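Guanidinopropionase (Pseudomonas aeruginosa, PDB 3NIQ) catalyses the manganese-dependent hydrolysis of 3-guanidinopropanoate to beta-alanine and urea, working as a homohexamer of the arginase family. Local coordinates at residues G46-N50 against Y163-T167; R140-V145 against P234-S238. All coordinates share one frame; numbering follows the deposited sequence.

Contact 1: residues G46-N50 against Y163-T167; sequences GGTTN and YTHGT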
loop_
_atom_site.group_PDB
_atom_site.type_symbol
_atom_site.label_atom_id
_atom_site.label_comp_id
_atom_site.label_asym_id
_atom_site.label_seq_id
_atom_site.Cartn_x
_atom_site.Cartn_y
_atom_site.Cartn_z
ATOM N N GLY A 46 21.843 -12.563 3.510
ATOM C CA GLY A 46 23.166 -12.057 3.931
ATOM C C GLY A 46 24.027 -11.534 2.773
ATOM O O GLY A 46 24.854 -10.627 2.954
ATOM N N GLY A 47 23.834 -12.085 1.578
ATOM C CA GLY A 47 24.594 -11.650 0.403
ATOM C C GLY A 47 24.092 -10.357 -0.237
ATOM O O GLY A 47 24.663 -9.889 -1.240
ATOM N N THR A 48 23.028 -9.766 0.313
ATOM C CA THR A 48 22.402 -8.625 -0.356
ATOM C C THR A 48 23.146 -7.293 -0.125
ATOM O O THR A 48 23.298 -6.834 1.008
ATOM C CB THR A 48 20.880 -8.516 -0.022
ATOM O OG1 THR A 48 20.194 -9.635 -0.614
ATOM C CG2 THR A 48 20.319 -7.228 -0.594
ATOM N N THR A 49 23.546 -6.661 -1.221
ATOM C CA THR A 49 24.327 -5.418 -1.162
ATOM C C THR A 49 23.495 -4.144 -1.217
ATOM O O THR A 49 23.985 -3.060 -0.894
ATOM C CB THR A 49 25.352 -5.369 -2.289
ATOM O OG1 THR A 49 24.687 -5.571 -3.533
ATOM C CG2 THR A 49 26.388 -6.461 -2.084
ATOM N N ASN A 50 22.238 -4.282 -1.612
ATOM C CA ASN A 50 21.330 -3.157 -1.748
ATOM C C ASN A 50 20.069 -3.348 -0.883
ATOM O O ASN A 50 20.112 -3.155 0.324
ATOM C CB ASN A 50 21.004 -2.977 -3.245
ATOM C CG ASN A 50 20.059 -1.812 -3.527
ATOM O OD1 ASN A 50 20.220 -0.686 -3.010
ATOM N ND2 ASN A 50 19.060 -2.083 -4.386
ATOM N N TYR A 163 31.791 -13.191 -1.354
ATOM C CA TYR A 163 30.477 -13.808 -1.284
ATOM C C TYR A 163 29.358 -12.785 -1.157
ATOM O O TYR A 163 29.146 -12.229 -0.087
ATOM C CB TYR A 163 30.421 -14.786 -0.117
ATOM C CG TYR A 163 31.497 -15.840 -0.189
ATOM C CD1 TYR A 163 31.577 -16.691 -1.293
ATOM C CD2 TYR A 163 32.441 -15.988 0.843
ATOM C CE1 TYR A 163 32.546 -17.659 -1.377
ATOM C CE2 TYR A 163 33.436 -16.981 0.765
ATOM C CZ TYR A 163 33.470 -17.806 -0.356
ATOM O OH TYR A 163 34.427 -18.783 -0.481
ATOM N N THR A 164 28.668 -12.524 -2.265
ATOM C CA THR A 164 27.467 -11.686 -2.255
ATOM C C THR A 164 26.517 -12.316 -3.253
ATOM O O THR A 164 26.903 -13.217 -4.004
ATOM C CB THR A 164 27.734 -10.243 -2.737
ATOM O OG1 THR A 164 27.964 -10.265 -4.146
ATOM C CG2 THR A 164 28.948 -9.612 -2.018
ATOM N N HIS A 165 25.279 -11.839 -3.273
ATOM C CA HIS A 165 24.315 -12.328 -4.250
ATOM C C HIS A 165 24.761 -12.015 -5.687
ATOM O O HIS A 165 24.183 -12.519 -6.636
ATOM C CB HIS A 165 22.909 -11.780 -3.957
ATOM C CG HIS A 165 22.779 -10.297 -4.117
ATOM N ND1 HIS A 165 21.556 -9.671 -4.274
ATOM C CD2 HIS A 165 23.711 -9.312 -4.135
ATOM C CE1 HIS A 165 21.746 -8.365 -4.375
ATOM N NE2 HIS A 165 23.046 -8.124 -4.301
ATOM N N GLY A 166 25.805 -11.200 -5.828
ATOM C CA GLY A 166 26.346 -10.869 -7.143
ATOM C C GLY A 166 27.593 -11.657 -7.534
ATOM O O GLY A 166 28.120 -11.455 -8.617
ATOM N N THR A 167 28.064 -12.565 -6.672
ATOM C CA THR A 167 29.255 -13.383 -7.002
ATOM C C THR A 167 29.057 -14.906 -7.156
ATOM O O THR A 167 30.018 -15.617 -7.466
ATOM C CB THR A 167 30.369 -13.227 -5.952
ATOM O OG1 THR A 167 29.899 -13.719 -4.696
ATOM C CG2 THR A 167 30.837 -11.763 -5.831
#
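H165 reaches from the loop 163-167 onto the loop 46-50, and the two meet at the rim of the active site of an arginase-type alpha/beta fold, where the loops that follow parallel strands gather round a pair of manganese ions. The backbone makes the first link: H165 N donates to G47 O at 2.9 Å, almost straight at 173°. From there the histidine can be followed outward. CB packs on G47 O at 3.7 Å, and CG, set between its own backbone N and carbonyl carbon (chi1 66°), swings the ring back across the same peptide. CD2 passes 3.1 Å from G47 O. ND1 turns to E284, with which it is hydrogen-bonded, while CE1 lies by the backbone of T48 and T49. At the far corner NE2 shares a hydrogen bond of 3.1 Å with T49 OG1, which arrives at the ring edge near its plane. One face is occupied by T48 CA, which stands over the ring centre only 3° off the normal, a CH-pi contact. Polar links at both nitrogens and a CA over the face thus restrain the ring's rotation, with its side chain about 4 Å from that of the manganese ligand H126. Beside it, T164 opens a type I turn that ends at T167, whose OG1 accepts from T164 N. I96 of a second subunit packs on T49 and T164, so the subunit interface comes close to the site. T48 OG1 points elsewhere, to D125. Next to the histidine the threonine methyls meet, T49 CG2 against T164 CG2 at 4.1 Å, their side chains crossing at about a right angle.

Contact 2: residues R140-V145 against P234-S238; sequences RPLGMV and PTYVS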
loop_
_atom_site.group_PDB
_atom_site.type_symbol
_atom_site.label_atom_id
_atom_site.label_comp_id
_atom_site.label_asym_id
_atom_site.label_seq_id
_atom_site.Cartn_x
_atom_site.Cartn_y
_atom_site.Cartn_z
ATOM N N ARG A 140 30.417 -34.129 -9.626
ATOM C CA ARG A 140 30.545 -33.755 -11.017
ATOM C C ARG A 140 30.030 -32.345 -11.244
ATOM O O ARG A 140 29.123 -31.951 -10.586
ATOM C CB ARG A 140 29.810 -34.738 -11.932
ATOM C CG ARG A 140 28.328 -34.885 -11.680
ATOM C CD ARG A 140 27.601 -35.794 -12.662
ATOM N NE ARG A 140 26.187 -35.834 -12.369
ATOM C CZ ARG A 140 25.296 -36.564 -12.990
ATOM N NH1 ARG A 140 25.641 -37.323 -13.997
ATOM N NH2 ARG A 140 24.062 -36.533 -12.609
ATOM N N PRO A 141 30.559 -31.573 -12.170
ATOM C CA PRO A 141 30.046 -30.225 -12.385
ATOM C C PRO A 141 28.643 -30.195 -13.000
ATOM O O PRO A 141 28.221 -31.144 -13.682
ATOM C CB PRO A 141 31.074 -29.598 -13.342
ATOM C CG PRO A 141 31.782 -30.793 -14.007
ATOM C CD PRO A 141 31.826 -31.815 -12.904
ATOM N N LEU A 142 27.936 -29.094 -12.754
ATOM C CA LEU A 142 26.565 -28.912 -13.243
ATOM C C LEU A 142 26.603 -28.035 -14.476
ATOM O O LEU A 142 27.509 -27.200 -14.616
ATOM C CB LEU A 142 25.706 -28.184 -12.166
ATOM C CG LEU A 142 25.454 -28.874 -10.836
ATOM C CD1 LEU A 142 24.870 -27.908 -9.801
ATOM C CD2 LEU A 142 24.545 -30.074 -10.995
ATOM N N GLY A 143 25.649 -28.234 -15.378
ATOM C CA GLY A 143 25.300 -27.217 -16.370
ATOM C C GLY A 143 24.190 -26.335 -15.772
ATOM O O GLY A 143 23.601 -26.685 -14.728
ATOM N N MET A 144 23.888 -25.200 -16.396
ATOM C CA MET A 144 22.790 -24.360 -15.873
ATOM C C MET A 144 22.100 -23.510 -16.934
ATOM O O MET A 144 22.744 -23.016 -17.843
ATOM C CB MET A 144 23.299 -23.481 -14.725
ATOM C CG MET A 144 22.278 -22.477 -14.166
ATOM S SD MET A 144 22.932 -21.515 -12.789
ATOM C CE MET A 144 24.115 -20.456 -13.611
ATOM N N VAL A 145 20.777 -23.401 -16.823
ATOM C CA VAL A 145 20.001 -22.368 -17.491
ATOM C C VAL A 145 19.634 -21.374 -16.388
ATOM O O VAL A 145 18.948 -21.719 -15.438
ATOM C CB VAL A 145 18.691 -22.908 -18.107
ATOM C CG1 VAL A 145 17.921 -21.757 -18.818
ATOM C CG2 VAL A 145 18.960 -24.056 -19.112
ATOM N N PRO A 234 23.849 -33.081 -16.989
ATOM C CA PRO A 234 23.150 -32.703 -15.755
ATOM C C PRO A 234 22.969 -31.189 -15.705
ATOM O O PRO A 234 23.936 -30.447 -15.905
ATOM C CB PRO A 234 24.112 -33.153 -14.650
ATOM C CG PRO A 234 25.438 -33.477 -15.357
ATOM C CD PRO A 234 25.068 -33.876 -16.720
ATOM N N THR A 235 21.741 -30.736 -15.461
ATOM C CA THR A 235 21.429 -29.318 -15.629
ATOM C C THR A 235 20.569 -28.776 -14.510
ATOM O O THR A 235 19.594 -29.390 -14.122
ATOM C CB THR A 235 20.740 -29.046 -16.966
ATOM O OG1 THR A 235 21.562 -29.531 -18.025
ATOM C CG2 THR A 235 20.502 -27.546 -17.164
ATOM N N TYR A 236 20.958 -27.613 -13.993
ATOM C CA TYR A 236 20.230 -26.961 -12.933
ATOM C C TYR A 236 19.552 -25.730 -13.510
ATOM O O TYR A 236 20.114 -25.040 -14.365
ATOM C CB TYR A 236 21.217 -26.570 -11.837
ATOM C CG TYR A 236 20.633 -26.009 -10.564
ATOM C CD1 TYR A 236 20.441 -26.827 -9.446
ATOM C CD2 TYR A 236 20.331 -24.637 -10.444
ATOM C CE1 TYR A 236 19.926 -26.307 -8.247
ATOM C CE2 TYR A 236 19.818 -24.108 -9.242
ATOM C CZ TYR A 236 19.622 -24.951 -8.151
ATOM O OH TYR A 236 19.133 -24.452 -6.953
ATOM N N VAL A 237 18.348 -25.430 -13.037
ATOM C CA VAL A 237 17.685 -24.192 -13.473
ATOM C C VAL A 237 17.580 -23.232 -12.315
ATOM O O VAL A 237 17.005 -23.540 -11.272
ATOM C CB VAL A 237 16.286 -24.453 -14.063
ATOM C CG1 VAL A 237 15.676 -23.142 -14.569
ATOM C CG2 VAL A 237 16.373 -25.470 -15.182
ATOM N N SER A 238 18.137 -22.046 -12.491
ATOM C CA SER A 238 18.055 -21.064 -11.451
ATOM C C SER A 238 17.318 -19.821 -11.975
ATOM O O SER A 238 17.761 -19.174 -12.928
ATOM C CB SER A 238 19.464 -20.705 -10.978
ATOM O OG SER A 238 19.406 -19.743 -9.951
#
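Strands 142-145 and 235-238 run parallel, the axes of these short segments 36° apart, and G143, M144 and V145 pair with T235, Y236 and V237 through a ladder of four backbone hydrogen bonds: G143 N to P234 O, Y236 N to G143 O, V145 N to Y236 O and S238 N to V145 O. G143 O also receives a CA-H...O contact from T235 CA at 3.5 Å, and M144 CA approaches Y236 O. Just before the two strands, the extended chain of R140 lays one face of its guanidinium over the pyrrolidine ring of P234, with P234 CG 3.8 Å above the guanidinium plane, over its centre. This is plain van der Waals packing. The strands are neighbours in the parallel sheet of the arginase fold, and both run on toward metal ligands, D148 beyond the first and D240 at the end of the second. M144 and Y236 project from the same face of the sheet, beneath helix 129-136, where F133 meets the tyrosine ring edge-to-face. With CG anti to the backbone N (chi1 175°), M144 rises from the strand; a bend at chi3 follows, and its SD meets S238 CB at 4.0 Å. That same CB lies in the plane of the Y236 ring, at its edge. T235, V237 and V145 belong to the other face, and T235 CG2 stands 4.3 Å from V145 CG2. Y236 OH is hydrogen-bonded to D281, while S238 OG is gripped by two partners, D281 OD1 and NE2 of the manganese ligand H126.

How the contacts relate
Both contacts are largely buried, yet contact 2 lies in the central sheet, its centre about 11 Å from that of the chain, and contact 1 in loops, its centre about 16 Å from the same point. Their centres are 21 Å apart and they do not touch. The chain nevertheless joins them, since strand 142-147 of contact 2 leads into the loop that carries 163-167. Repetitive backbone pairing with apolar packing dominates the sheet; in the loops a single histidine ring gathers mixed polar and CH-pi contacts. Other subunits reach contact 1, whereas none touches contact 2. H126, a manganese ligand, is hydrogen-bonded by S238 of contact 2 and lies close to H165 of contact 1.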